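Chloramphenicol acetyltransferase (Bacteroides thetaiotaomicron, PDB 2I9D) probably transfers an acetyl group from acetyl-CoA to a hydroxyl of chloramphenicol, as in the enzyme family whose trimeric assembly it shares. Local coordinates at residues L30-E35 and H203-F208; R71-P76 and G145-S150; S90-K95 and L120-I125. All blocks are in the same frame, centred on the assembly; numbering follows the deposited sequence.

Contact 1. Residues L30-E35 and H203-F208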
ATOM      1  N   LEU A  30      -8.501  -2.876   4.847  1.00 24.14           N
ATOM      2  CA  LEU A  30      -7.124  -3.153   4.509  1.00 25.58           C
ATOM      3  C   LEU A  30      -6.862  -3.162   3.022  1.00 24.30           C
ATOM      4  O   LEU A  30      -7.755  -3.516   2.243  1.00 23.90           O
ATOM      5  CB  LEU A  30      -6.557  -4.354   5.309  1.00 27.48           C
ATOM      6  CG  LEU A  30      -6.260  -5.821   5.031  1.00 29.82           C
ATOM      7  CD1 LEU A  30      -5.509  -6.068   3.722  1.00 30.04           C
ATOM      8  CD2 LEU A  30      -5.363  -6.145   6.205  1.00 30.37           C
ATOM      9  N   SER A  31      -5.654  -2.752   2.633  1.00 22.95           N
ATOM     10  CA  SER A  31      -5.221  -2.899   1.230  1.00 22.41           C
ATOM     11  C   SER A  31      -4.181  -3.989   1.096  1.00 22.34           C
ATOM     12  O   SER A  31      -3.334  -4.177   1.961  1.00 22.63           O
ATOM     13  CB  SER A  31      -4.644  -1.593   0.656  1.00 21.07           C
ATOM     14  OG  SER A  31      -5.518  -0.518   0.863  1.00 20.32           O
ATOM     15  N   ILE A  32      -4.207  -4.677  -0.029  1.00 22.36           N
ATOM     16  CA  ILE A  32      -3.220  -5.709  -0.269  1.00 21.96           C
ATOM     17  C   ILE A  32      -2.907  -5.670  -1.744  1.00 22.18           C
ATOM     18  O   ILE A  32      -3.794  -5.376  -2.545  1.00 22.65           O
ATOM     19  CB  ILE A  32      -3.755  -7.126   0.152  1.00 22.44           C
ATOM     20  CG1 ILE A  32      -2.735  -8.239  -0.167  1.00 21.07           C
ATOM     21  CG2 ILE A  32      -5.159  -7.409  -0.477  1.00 20.04           C
ATOM     22  CD1 ILE A  32      -3.065  -9.584   0.486  1.00 21.35           C
ATOM     23  N   THR A  33      -1.647  -5.928  -2.090  1.00 22.09           N
ATOM     24  CA  THR A  33      -1.243  -6.191  -3.473  1.00 22.73           C
ATOM     25  C   THR A  33      -0.572  -7.566  -3.578  1.00 23.74           C
ATOM     26  O   THR A  33       0.261  -7.928  -2.732  1.00 24.16           O
ATOM     27  CB  THR A  33      -0.282  -5.112  -3.992  1.00 22.15           C
ATOM     28  OG1 THR A  33      -0.855  -3.834  -3.726  1.00 22.26           O
ATOM     29  CG2 THR A  33      -0.031  -5.275  -5.495  1.00 20.99           C
ATOM     30  N   SER A  34      -0.923  -8.319  -4.611  1.00 24.61           N
ATOM     31  CA  SER A  34      -0.272  -9.594  -4.881  1.00 26.52           C
ATOM     32  C   SER A  34      -0.114  -9.739  -6.383  1.00 27.75           C
ATOM     33  O   SER A  34      -0.532  -8.862  -7.127  1.00 28.94           O
ATOM     34  CB  SER A  34      -1.078 -10.771  -4.278  1.00 26.67           C
ATOM     35  OG  SER A  34      -0.452 -12.022  -4.557  1.00 26.40           O
ATOM     36  N   GLU A  35       0.499 -10.825  -6.837  1.00 29.19           N
ATOM     37  CA  GLU A  35       0.748 -11.027  -8.261  1.00 30.79           C
ATOM     38  C   GLU A  35       0.148 -12.337  -8.690  1.00 30.36           C
ATOM     39  O   GLU A  35       0.114 -13.283  -7.906  1.00 30.38           O
ATOM     40  CB  GLU A  35       2.235 -10.952  -8.596  1.00 30.58           C
ATOM     41  CG  GLU A  35       3.161 -11.709  -7.656  1.00 34.98           C
ATOM     42  CD  GLU A  35       4.569 -11.871  -8.216  1.00 34.54           C
ATOM     43  OE1 GLU A  35       5.369 -10.896  -8.137  1.00 38.43           O
ATOM     44  OE2 GLU A  35       4.856 -12.985  -8.737  1.00 39.05           O
ATOM     45  N   HIS A 203      -7.446 -15.053   4.982  1.00 33.54           N
ATOM     46  CA  HIS A 203      -7.882 -16.342   4.452  1.00 34.34           C
ATOM     47  C   HIS A 203      -8.753 -16.201   3.197  1.00 33.51           C
ATOM     48  O   HIS A 203      -8.614 -16.970   2.235  1.00 33.86           O
ATOM     49  CB  HIS A 203      -8.601 -17.144   5.562  1.00 35.20           C
ATOM     50  CG  HIS A 203      -9.414 -18.298   5.057  1.00 37.10           C
ATOM     51  ND1 HIS A 203      -8.860 -19.526   4.760  1.00 39.59           N
ATOM     52  CD2 HIS A 203     -10.745 -18.415   4.815  1.00 39.91           C
ATOM     53  CE1 HIS A 203      -9.814 -20.349   4.347  1.00 41.50           C
ATOM     54  NE2 HIS A 203     -10.965 -19.695   4.358  1.00 41.57           N
ATOM     55  N   HIS A 204      -9.631 -15.206   3.191  1.00 32.78           N
ATOM     56  CA  HIS A 204     -10.503 -14.981   2.023  1.00 31.70           C
ATOM     57  C   HIS A 204      -9.746 -14.303   0.888  1.00 30.74           C
ATOM     58  O   HIS A 204     -10.012 -14.553  -0.286  1.00 30.79           O
ATOM     59  CB  HIS A 204     -11.747 -14.207   2.440  1.00 31.42           C
ATOM     60  CG  HIS A 204     -12.388 -14.767   3.661  1.00 32.11           C
ATOM     61  ND1 HIS A 204     -12.268 -14.175   4.900  1.00 33.52           N
ATOM     62  CD2 HIS A 204     -13.111 -15.900   3.847  1.00 31.27           C
ATOM     63  CE1 HIS A 204     -12.913 -14.907   5.792  1.00 32.04           C
ATOM     64  NE2 HIS A 204     -13.432 -15.957   5.176  1.00 30.20           N
ATOM     65  N   LEU A 205      -8.772 -13.478   1.250  1.00 29.86           N
ATOM     66  CA  LEU A 205      -7.891 -12.859   0.272  1.00 29.24           C
ATOM     67  C   LEU A 205      -7.039 -13.907  -0.442  1.00 30.04           C
ATOM     68  O   LEU A 205      -6.841 -13.837  -1.666  1.00 29.61           O
ATOM     69  CB  LEU A 205      -7.008 -11.813   0.952  1.00 28.36           C
ATOM     70  CG  LEU A 205      -7.775 -10.559   1.403  1.00 27.55           C
ATOM     71  CD1 LEU A 205      -6.949  -9.649   2.309  1.00 25.40           C
ATOM     72  CD2 LEU A 205      -8.329  -9.782   0.199  1.00 26.19           C
ATOM     73  N   SER A 206      -6.533 -14.876   0.334  1.00 30.64           N
ATOM     74  CA  SER A 206      -5.801 -16.030  -0.204  1.00 31.22           C
ATOM     75  C   SER A 206      -6.619 -16.769  -1.274  1.00 31.40           C
ATOM     76  O   SER A 206      -6.142 -16.989  -2.388  1.00 31.51           O
ATOM     77  CB  SER A 206      -5.460 -16.979   0.943  1.00 31.46           C
ATOM     78  OG  SER A 206      -4.246 -17.624   0.726  1.00 33.43           O
ATOM     79  N   LEU A 207      -7.869 -17.113  -0.940  1.00 31.75           N
ATOM     80  CA  LEU A 207      -8.788 -17.775  -1.885  1.00 31.54           C
ATOM     81  C   LEU A 207      -9.149 -16.921  -3.071  1.00 30.91           C
ATOM     82  O   LEU A 207      -9.293 -17.445  -4.183  1.00 31.05           O
ATOM     83  CB  LEU A 207     -10.119 -18.154  -1.213  1.00 32.32           C
ATOM     84  CG  LEU A 207     -10.234 -18.918   0.092  1.00 34.71           C
ATOM     85  CD1 LEU A 207     -11.718 -19.224   0.336  1.00 36.15           C
ATOM     86  CD2 LEU A 207      -9.378 -20.212   0.083  1.00 36.38           C
ATOM     87  N   PHE A 208      -9.356 -15.616  -2.844  1.00 30.04           N
ATOM     88  CA  PHE A 208      -9.584 -14.685  -3.972  1.00 29.14           C
ATOM     89  C   PHE A 208      -8.466 -14.734  -5.014  1.00 28.85           C
ATOM     90  O   PHE A 208      -8.715 -14.990  -6.189  1.00 29.37           O
ATOM     91  CB  PHE A 208      -9.785 -13.251  -3.478  1.00 29.40           C
ATOM     92  CG  PHE A 208     -10.083 -12.273  -4.572  1.00 28.59           C
ATOM     93  CD1 PHE A 208     -11.398 -12.060  -4.987  1.00 29.14           C
ATOM     94  CD2 PHE A 208      -9.060 -11.547  -5.163  1.00 27.39           C
ATOM     95  CE1 PHE A 208     -11.689 -11.143  -5.988  1.00 29.76           C
ATOM     96  CE2 PHE A 208      -9.323 -10.625  -6.172  1.00 29.33           C
ATOM     97  CZ  PHE A 208     -10.650 -10.432  -6.594  1.00 30.71           C
TER

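Contact 2. Residues R71-P76 and G145-S150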
ATOM      1  N   ARG A  71     -19.193 -10.319  -1.172  1.00 29.79           N
ATOM      2  CA  ARG A  71     -20.513  -9.835  -1.564  1.00 29.41           C
ATOM      3  C   ARG A  71     -21.186  -9.060  -0.438  1.00 29.12           C
ATOM      4  O   ARG A  71     -22.295  -8.545  -0.619  1.00 28.78           O
ATOM      5  CB  ARG A  71     -21.391 -11.016  -2.004  1.00 29.59           C
ATOM      6  CG  ARG A  71     -20.995 -11.575  -3.399  1.00 32.64           C
ATOM      7  CD  ARG A  71     -22.131 -12.340  -4.073  1.00 36.94           C
ATOM      8  NE  ARG A  71     -21.912 -13.770  -3.961  1.00 43.14           N
ATOM      9  CZ  ARG A  71     -22.501 -14.565  -3.078  1.00 45.02           C
ATOM     10  NH1 ARG A  71     -23.397 -14.089  -2.236  1.00 46.00           N
ATOM     11  NH2 ARG A  71     -22.187 -15.847  -3.051  1.00 46.24           N
ATOM     12  N   TYR A  72     -20.528  -9.021   0.727  1.00 28.05           N
ATOM     13  CA  TYR A  72     -21.042  -8.336   1.899  1.00 28.35           C
ATOM     14  C   TYR A  72     -20.755  -6.849   1.789  1.00 28.37           C
ATOM     15  O   TYR A  72     -19.630  -6.459   1.413  1.00 28.16           O
ATOM     16  CB  TYR A  72     -20.390  -8.877   3.176  1.00 29.00           C
ATOM     17  CG  TYR A  72     -20.966 -10.203   3.642  1.00 32.34           C
ATOM     18  CD1 TYR A  72     -21.771 -10.277   4.776  1.00 31.57           C
ATOM     19  CD2 TYR A  72     -20.711 -11.393   2.919  1.00 33.53           C
ATOM     20  CE1 TYR A  72     -22.297 -11.499   5.185  1.00 33.72           C
ATOM     21  CE2 TYR A  72     -21.237 -12.603   3.312  1.00 34.34           C
ATOM     22  CZ  TYR A  72     -22.030 -12.658   4.445  1.00 33.59           C
ATOM     23  OH  TYR A  72     -22.535 -13.885   4.835  1.00 33.90           O
ATOM     24  N   ARG A  73     -21.769  -6.037   2.118  1.00 27.76           N
ATOM     25  CA  ARG A  73     -21.698  -4.584   2.075  1.00 26.91           C
ATOM     26  C   ARG A  73     -22.371  -3.955   3.294  1.00 27.38           C
ATOM     27  O   ARG A  73     -23.218  -4.580   3.951  1.00 27.82           O
ATOM     28  CB  ARG A  73     -22.357  -4.039   0.798  1.00 26.70           C
ATOM     29  CG  ARG A  73     -21.798  -4.579  -0.496  1.00 24.84           C
ATOM     30  CD  ARG A  73     -20.407  -3.989  -0.865  1.00 22.81           C
ATOM     31  NE  ARG A  73     -19.915  -4.560  -2.128  1.00 22.74           N
ATOM     32  CZ  ARG A  73     -19.212  -5.693  -2.252  1.00 22.61           C
ATOM     33  NH1 ARG A  73     -18.876  -6.413  -1.196  1.00 22.77           N
ATOM     34  NH2 ARG A  73     -18.806  -6.097  -3.441  1.00 20.75           N
ATOM     35  N   ILE A  74     -21.956  -2.739   3.628  1.00 27.15           N
ATOM     36  CA  ILE A  74     -22.672  -1.936   4.592  1.00 27.98           C
ATOM     37  C   ILE A  74     -23.541  -1.062   3.701  1.00 29.67           C
ATOM     38  O   ILE A  74     -23.015  -0.202   2.962  1.00 30.40           O
ATOM     39  CB  ILE A  74     -21.743  -1.053   5.467  1.00 27.89           C
ATOM     40  CG1 ILE A  74     -20.721  -1.901   6.247  1.00 27.38           C
ATOM     41  CG2 ILE A  74     -22.588  -0.157   6.405  1.00 27.71           C
ATOM     42  CD1 ILE A  74     -19.829  -1.113   7.234  1.00 26.18           C
ATOM     43  N   ASP A  75     -24.854  -1.301   3.730  1.00 30.88           N
ATOM     44  CA  ASP A  75     -25.793  -0.550   2.889  1.00 32.54           C
ATOM     45  C   ASP A  75     -25.944   0.926   3.322  1.00 32.90           C
ATOM     46  O   ASP A  75     -25.477   1.301   4.399  1.00 32.92           O
ATOM     47  CB  ASP A  75     -27.139  -1.278   2.822  1.00 32.50           C
ATOM     48  CG  ASP A  75     -27.393  -1.941   1.461  1.00 36.07           C
ATOM     49  OD1 ASP A  75     -26.525  -1.879   0.535  1.00 37.30           O
ATOM     50  OD2 ASP A  75     -28.502  -2.530   1.313  1.00 41.40           O
ATOM     51  N   PRO A  76     -26.555   1.777   2.462  1.00 33.83           N
ATOM     52  CA  PRO A  76     -26.710   3.208   2.794  1.00 34.85           C
ATOM     53  C   PRO A  76     -27.286   3.472   4.186  1.00 35.91           C
ATOM     54  O   PRO A  76     -26.882   4.409   4.849  1.00 35.98           O
ATOM     55  CB  PRO A  76     -27.654   3.730   1.705  1.00 34.75           C
ATOM     56  CG  PRO A  76     -27.488   2.792   0.567  1.00 33.48           C
ATOM     57  CD  PRO A  76     -27.068   1.464   1.109  1.00 33.53           C
ATOM     58  N   GLY A 145     -23.815  -3.359  -4.656  1.00 25.82           N
ATOM     59  CA  GLY A 145     -23.525  -4.725  -5.104  1.00 26.34           C
ATOM     60  C   GLY A 145     -22.626  -4.700  -6.313  1.00 27.02           C
ATOM     61  O   GLY A 145     -22.999  -5.154  -7.424  1.00 27.41           O
ATOM     62  N   LEU A 146     -21.439  -4.153  -6.089  1.00 26.76           N
ATOM     63  CA  LEU A 146     -20.464  -3.869  -7.143  1.00 26.97           C
ATOM     64  C   LEU A 146     -19.037  -3.980  -6.602  1.00 25.77           C
ATOM     65  O   LEU A 146     -18.820  -3.874  -5.413  1.00 26.02           O
ATOM     66  CB  LEU A 146     -20.645  -2.426  -7.651  1.00 26.83           C
ATOM     67  CG  LEU A 146     -21.956  -2.059  -8.340  1.00 27.86           C
ATOM     68  CD1 LEU A 146     -22.214  -0.607  -8.048  1.00 26.20           C
ATOM     69  CD2 LEU A 146     -21.881  -2.346  -9.842  1.00 25.50           C
ATOM     70  N   ILE A 147     -18.079  -4.176  -7.496  1.00 25.48           N
ATOM     71  CA  ILE A 147     -16.661  -3.919  -7.200  1.00 25.11           C
ATOM     72  C   ILE A 147     -16.199  -2.989  -8.301  1.00 24.82           C
ATOM     73  O   ILE A 147     -16.947  -2.763  -9.253  1.00 24.77           O
ATOM     74  CB  ILE A 147     -15.784  -5.205  -7.090  1.00 24.90           C
ATOM     75  CG1 ILE A 147     -15.835  -6.046  -8.386  1.00 25.86           C
ATOM     76  CG2 ILE A 147     -16.241  -6.024  -5.896  1.00 22.95           C
ATOM     77  CD1 ILE A 147     -14.769  -7.194  -8.447  1.00 24.25           C
ATOM     78  N   LEU A 148     -15.023  -2.391  -8.135  1.00 24.69           N
ATOM     79  CA  LEU A 148     -14.514  -1.424  -9.121  1.00 24.00           C
ATOM     80  C   LEU A 148     -13.056  -1.713  -9.354  1.00 23.05           C
ATOM     81  O   LEU A 148     -12.296  -1.873  -8.395  1.00 22.93           O
ATOM     82  CB  LEU A 148     -14.708   0.041  -8.672  1.00 23.46           C
ATOM     83  CG  LEU A 148     -14.131   1.112  -9.631  1.00 25.34           C
ATOM     84  CD1 LEU A 148     -14.946   2.410  -9.589  1.00 26.98           C
ATOM     85  CD2 LEU A 148     -12.613   1.383  -9.348  1.00 24.10           C
ATOM     86  N   LEU A 149     -12.679  -1.794 -10.624  1.00 21.77           N
ATOM     87  CA  LEU A 149     -11.315  -2.108 -10.956  1.00 22.15           C
ATOM     88  C   LEU A 149     -10.805  -1.067 -11.923  1.00 21.95           C
ATOM     89  O   LEU A 149     -11.453  -0.748 -12.928  1.00 22.41           O
ATOM     90  CB  LEU A 149     -11.147  -3.546 -11.495  1.00 21.88           C
ATOM     91  CG  LEU A 149      -9.700  -3.972 -11.818  1.00 21.55           C
ATOM     92  CD1 LEU A 149      -9.502  -5.460 -11.592  1.00 18.56           C
ATOM     93  CD2 LEU A 149      -9.324  -3.606 -13.284  1.00 22.62           C
ATOM     94  N   SER A 150      -9.641  -0.534 -11.597  1.00 21.93           N
ATOM     95  CA  SER A 150      -8.984   0.463 -12.422  1.00 22.36           C
ATOM     96  C   SER A 150      -7.694  -0.139 -13.028  1.00 23.18           C
ATOM     97  O   SER A 150      -6.858  -0.639 -12.292  1.00 22.51           O
ATOM     98  CB  SER A 150      -8.705   1.703 -11.569  1.00 21.84           C
ATOM     99  OG  SER A 150      -7.799   2.537 -12.252  1.00 24.06           O
TER

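Contact 3. Residues S90-K95 and L120-I125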
ATOM      1  N   SER A  90     -15.786   0.066 -13.876  1.00 23.69           N
ATOM      2  CA  SER A  90     -14.433   0.252 -14.274  1.00 23.88           C
ATOM      3  C   SER A  90     -14.265   1.572 -15.045  1.00 24.30           C
ATOM      4  O   SER A  90     -15.087   1.889 -15.920  1.00 23.48           O
ATOM      5  CB  SER A  90     -13.909  -0.966 -15.095  1.00 23.78           C
ATOM      6  OG  SER A  90     -12.540  -0.775 -15.449  1.00 22.36           O
ATOM      7  N   PRO A  91     -13.197   2.342 -14.713  1.00 24.88           N
ATOM      8  CA  PRO A  91     -12.861   3.565 -15.463  1.00 25.34           C
ATOM      9  C   PRO A  91     -12.191   3.283 -16.833  1.00 27.25           C
ATOM     10  O   PRO A  91     -10.961   3.082 -16.923  1.00 27.77           O
ATOM     11  CB  PRO A  91     -11.913   4.333 -14.514  1.00 24.91           C
ATOM     12  CG  PRO A  91     -11.304   3.290 -13.616  1.00 24.36           C
ATOM     13  CD  PRO A  91     -12.294   2.117 -13.559  1.00 24.20           C
ATOM     14  N   ILE A  92     -12.994   3.320 -17.889  1.00 28.15           N
ATOM     15  CA  ILE A  92     -12.502   3.123 -19.237  1.00 29.78           C
ATOM     16  C   ILE A  92     -11.828   4.382 -19.778  1.00 31.77           C
ATOM     17  O   ILE A  92     -12.448   5.452 -19.835  1.00 32.21           O
ATOM     18  CB  ILE A  92     -13.623   2.588 -20.175  1.00 29.11           C
ATOM     19  CG1 ILE A  92     -14.259   1.336 -19.542  1.00 27.50           C
ATOM     20  CG2 ILE A  92     -13.053   2.273 -21.575  1.00 29.51           C
ATOM     21  CD1 ILE A  92     -13.234   0.156 -19.293  1.00 24.99           C
ATOM     22  N   LYS A  93     -10.546   4.260 -20.133  1.00 33.69           N
ATOM     23  CA  LYS A  93      -9.808   5.381 -20.704  1.00 36.18           C
ATOM     24  C   LYS A  93     -10.440   5.760 -22.048  1.00 37.80           C
ATOM     25  O   LYS A  93     -10.642   4.900 -22.901  1.00 37.99           O
ATOM     26  CB  LYS A  93      -8.328   5.031 -20.872  1.00 36.67           C
ATOM     27  CG  LYS A  93      -7.417   6.199 -21.299  1.00 37.28           C
ATOM     28  CD  LYS A  93      -6.129   5.628 -21.876  1.00 39.10           C
ATOM     29  CE  LYS A  93      -4.953   6.589 -21.762  1.00 40.32           C
ATOM     30  NZ  LYS A  93      -3.819   6.144 -22.609  1.00 39.17           N
ATOM     31  N   ILE A  94     -10.791   7.041 -22.196  1.00 39.80           N
ATOM     32  CA  ILE A  94     -11.455   7.555 -23.404  1.00 41.80           C
ATOM     33  C   ILE A  94     -10.557   8.484 -24.236  1.00 43.55           C
ATOM     34  O   ILE A  94     -10.803   8.663 -25.423  1.00 44.27           O
ATOM     35  CB  ILE A  94     -12.847   8.253 -23.116  1.00 41.48           C
ATOM     36  CG1 ILE A  94     -12.695   9.491 -22.226  1.00 41.20           C
ATOM     37  CG2 ILE A  94     -13.856   7.258 -22.550  1.00 40.42           C
ATOM     38  CD1 ILE A  94     -14.009  10.080 -21.689  1.00 41.53           C
ATOM     39  N   LYS A  95      -9.528   9.066 -23.618  1.00 44.66           N
ATOM     40  CA  LYS A  95      -8.606   9.972 -24.319  1.00 46.02           C
ATOM     41  C   LYS A  95      -7.152   9.679 -23.970  1.00 45.81           C
ATOM     42  O   LYS A  95      -6.850   9.142 -22.898  1.00 45.63           O
ATOM     43  CB  LYS A  95      -8.945  11.442 -24.014  1.00 45.94           C
ATOM     44  CG  LYS A  95     -10.167  11.959 -24.782  1.00 48.35           C
ATOM     45  CD  LYS A  95     -10.529  13.393 -24.441  1.00 47.89           C
ATOM     46  CE  LYS A  95     -11.918  13.731 -25.019  1.00 52.64           C
ATOM     47  NZ  LYS A  95     -12.542  14.964 -24.406  1.00 53.97           N
ATOM     48  N   LEU A 120     -19.819  -4.595 -26.277  1.00 38.91           N
ATOM     49  CA  LEU A 120     -20.874  -3.685 -26.704  1.00 38.94           C
ATOM     50  C   LEU A 120     -20.925  -2.433 -25.818  1.00 38.05           C
ATOM     51  O   LEU A 120     -21.076  -1.317 -26.335  1.00 38.34           O
ATOM     52  CB  LEU A 120     -22.242  -4.410 -26.707  1.00 39.78           C
ATOM     53  CG  LEU A 120     -22.357  -5.659 -27.613  1.00 42.07           C
ATOM     54  CD1 LEU A 120     -23.575  -6.550 -27.261  1.00 43.87           C
ATOM     55  CD2 LEU A 120     -22.310  -5.317 -29.141  1.00 43.63           C
ATOM     56  N   ILE A 121     -20.818  -2.621 -24.499  1.00 36.58           N
ATOM     57  CA  ILE A 121     -20.742  -1.510 -23.548  1.00 35.52           C
ATOM     58  C   ILE A 121     -19.564  -0.578 -23.867  1.00 35.61           C
ATOM     59  O   ILE A 121     -19.737   0.646 -23.918  1.00 35.79           O
ATOM     60  CB  ILE A 121     -20.702  -1.996 -22.064  1.00 35.48           C
ATOM     61  CG1 ILE A 121     -22.075  -2.507 -21.621  1.00 35.14           C
ATOM     62  CG2 ILE A 121     -20.284  -0.875 -21.114  1.00 35.23           C
ATOM     63  CD1 ILE A 121     -22.010  -3.576 -20.542  1.00 32.90           C
ATOM     64  N   ILE A 122     -18.380  -1.149 -24.101  1.00 35.46           N
ATOM     65  CA  ILE A 122     -17.186  -0.349 -24.424  1.00 35.30           C
ATOM     66  C   ILE A 122     -17.284   0.423 -25.753  1.00 35.65           C
ATOM     67  O   ILE A 122     -16.840   1.585 -25.840  1.00 34.50           O
ATOM     68  CB  ILE A 122     -15.890  -1.196 -24.349  1.00 35.43           C
ATOM     69  CG1 ILE A 122     -15.497  -1.382 -22.878  1.00 36.36           C
ATOM     70  CG2 ILE A 122     -14.716  -0.541 -25.138  1.00 33.61           C
ATOM     71  CD1 ILE A 122     -14.478  -2.472 -22.654  1.00 35.38           C
ATOM     72  N   ASP A 123     -17.836  -0.236 -26.779  1.00 36.47           N
ATOM     73  CA  ASP A 123     -18.135   0.425 -28.056  1.00 37.99           C
ATOM     74  C   ASP A 123     -19.134   1.584 -27.907  1.00 37.74           C
ATOM     75  O   ASP A 123     -19.008   2.592 -28.599  1.00 37.55           O
ATOM     76  CB  ASP A 123     -18.630  -0.588 -29.114  1.00 38.54           C
ATOM     77  CG  ASP A 123     -17.527  -1.557 -29.570  1.00 42.04           C
ATOM     78  OD1 ASP A 123     -16.312  -1.182 -29.509  1.00 42.61           O
ATOM     79  OD2 ASP A 123     -17.885  -2.699 -29.988  1.00 44.63           O
ATOM     80  N   ALA A 124     -20.108   1.434 -27.006  1.00 37.63           N
ATOM     81  CA  ALA A 124     -21.094   2.499 -26.734  1.00 38.18           C
ATOM     82  C   ALA A 124     -20.599   3.649 -25.821  1.00 38.59           C
ATOM     83  O   ALA A 124     -21.293   4.665 -25.674  1.00 38.64           O
ATOM     84  CB  ALA A 124     -22.383   1.896 -26.161  1.00 38.12           C
ATOM     85  N   ILE A 125     -19.419   3.502 -25.213  1.00 38.14           N
ATOM     86  CA  ILE A 125     -18.896   4.537 -24.328  1.00 38.32           C
ATOM     87  C   ILE A 125     -18.879   5.941 -24.974  1.00 38.74           C
ATOM     88  O   ILE A 125     -18.397   6.108 -26.098  1.00 37.89           O
ATOM     89  CB  ILE A 125     -17.521   4.141 -23.737  1.00 38.36           C
ATOM     90  CG1 ILE A 125     -17.744   3.295 -22.493  1.00 38.81           C
ATOM     91  CG2 ILE A 125     -16.699   5.367 -23.358  1.00 38.64           C
ATOM     92  CD1 ILE A 125     -16.573   3.224 -21.604  1.00 39.48           C
TER

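Contact 1. Residues L30-E35 and H203-F208
Leu30 and Ile32 meet Leu205 in a small, buried and wholly apolar helix-on-sheet contact: strand 29-37, the outermost of its sheet within this chain, is packed against helix 202-216. Within 203-208, Leu205 makes the contact, with both methyls. Its CD1 faces both strand residues, 4.1 Å from CD1 of Leu30 and 4.0 Å from CG2 of Ile32, while Leu205 CD2 meets the same Ile32 CG2 at 4.0 Å. Ile32 and Leu205 therefore approach tip to tip, whereas the Leu30 side chain crosses that of Leu205 at a slant. In Ile32 the anti placement of CG1 relative to the backbone N (chi1 177°) puts CG2 between N and the carbonyl carbon, and it is this short branch that faces the leucine. A branched isoleucine suits the strand; leucine, whose branch lies one carbon further out, suits the helix, since it presents two methyls at its tip. Met193 of the neighbouring strand lies against both Ile32 and Leu205. On its other edge the strand pairs antiparallel with a strand of the second subunit, whose Leu155 also packs on Ile32. Leu30 comes close to His197, the predicted proton acceptor of the active site. Methyl contacts of this length set no direction, so this contact contributes apolar packing close to the predicted catalytic histidine.

Contact 2. Residues R71-P76 and G145-S150
Arg73 joins two beta-sheets here: it stands on strand 72-74, at the edge of the small three-stranded antiparallel sheet, and its guanidinium reaches the start of strand 146-151 in the six-stranded mixed sheet. Gly145 leads in from the loop, its backbone partly buried against the other segment. At Leu146 the carbonyl O accepts a hydrogen bond of 3.0 Å from Arg73 NH2 (N-H...O angle 152°), while the leucine CB points away from the arginine. The donor lies above the carbonyl plane, and the oxygen sits at the guanidinium edge, tilted somewhat from its plane. Next, Ile147 brings its CG2 methyl to 3.6 Å from Arg73 NH2, and its side chain also rests on Val60 and Ala64 of helix 52-66. Arginine suits this buried place because its several N-H groups can serve several carbonyls at once: NE bonds Tyr144 O and NH1 bonds Phe70 O, beside the local bond to Tyr72 O. A bend in the arginine chain at chi2 (-74°) turns the group toward these acceptors, and four carbonyl oxygens on NE, NH1 and NH2 together would restrict its rotation. Arg73 NH1 lies 2.7 Å from Tyr72 O, above that carbonyl's plane, with the oxygen nearly in the guanidinium plane.

Contact 3. Residues S90-K95 and L120-I125
Ile92 and Ile94, near the end of strand 87-93 and just past it, pack against Ile122 of the last turn of helix 111-124 and Ile125 just after it, an apolar contact near the surface of the subunit. Ser90 opens the first segment, its hydroxyl bonded to the backbone O of Leu149 in the adjacent strand; a small polar residue fits there because it can tie two strands together through a main-chain acceptor. Pro91 is directed away from the helix and packs on Phe100 and Thr102 of strand 100-105. Ile92 follows and points toward the helix. Its side chain receives the CD1 methyl of Ile125, which approaches the branch point itself: this CD1 is 3.3 Å from Ile92 CB, tighter than usual van der Waals contact, and 3.6 Å from Ile92 CG1. The same methyl sits 3.6 Å from Ile92 CG2, so that it nestles between the two branches. In Ile92, chi1 (-53°) sets CG1 beside the backbone N and chi2 (-60°) then swings CD1 toward Ile122, whose CD1 it meets at 4.4 Å, a looser touch. Ile92 also meets Phe53 of helix 52-66, and Ile122 meets Leu54 of that helix. Lys93 points away from the helix and packs on His203 of the third subunit, at the subunit interface. Ile94 again points toward the second segment: its CG2 lies 3.5 Å from CG2 of Ile125, the side chains crossing at roughly a right angle. Beta-branched isoleucine suits Ile92 in the strand and Ile94 and Ile125 in the loops, while Ile122 offers the tip of its longer branch. The arrangement is the C-terminal end of a helix and the residue after it packed on the end of a mixed-sheet strand, as part of the chloramphenicol acetyltransferase fold.

In the fold
All three contacts bear on the same six-stranded mixed sheet, but at different depths. Contacts 1 and 2 are buried, whereas contact 3 lies near the surface, on the opposite side of the chain's centre from contact 1. Both of these are apolar: contact 1 joins a helix to a strand, contact 3 the end of a helix and the following loop to the end of a strand. Contact 2 instead brings two sheets together, through an arginine and main-chain carbonyls. Contacts 2 and 3 touch where strands 146-151 and 87-93 run side by side. Contact 1, whose centre is about 16 Å from that of contact 2, lies at the edge where a second subunit continues the sheet.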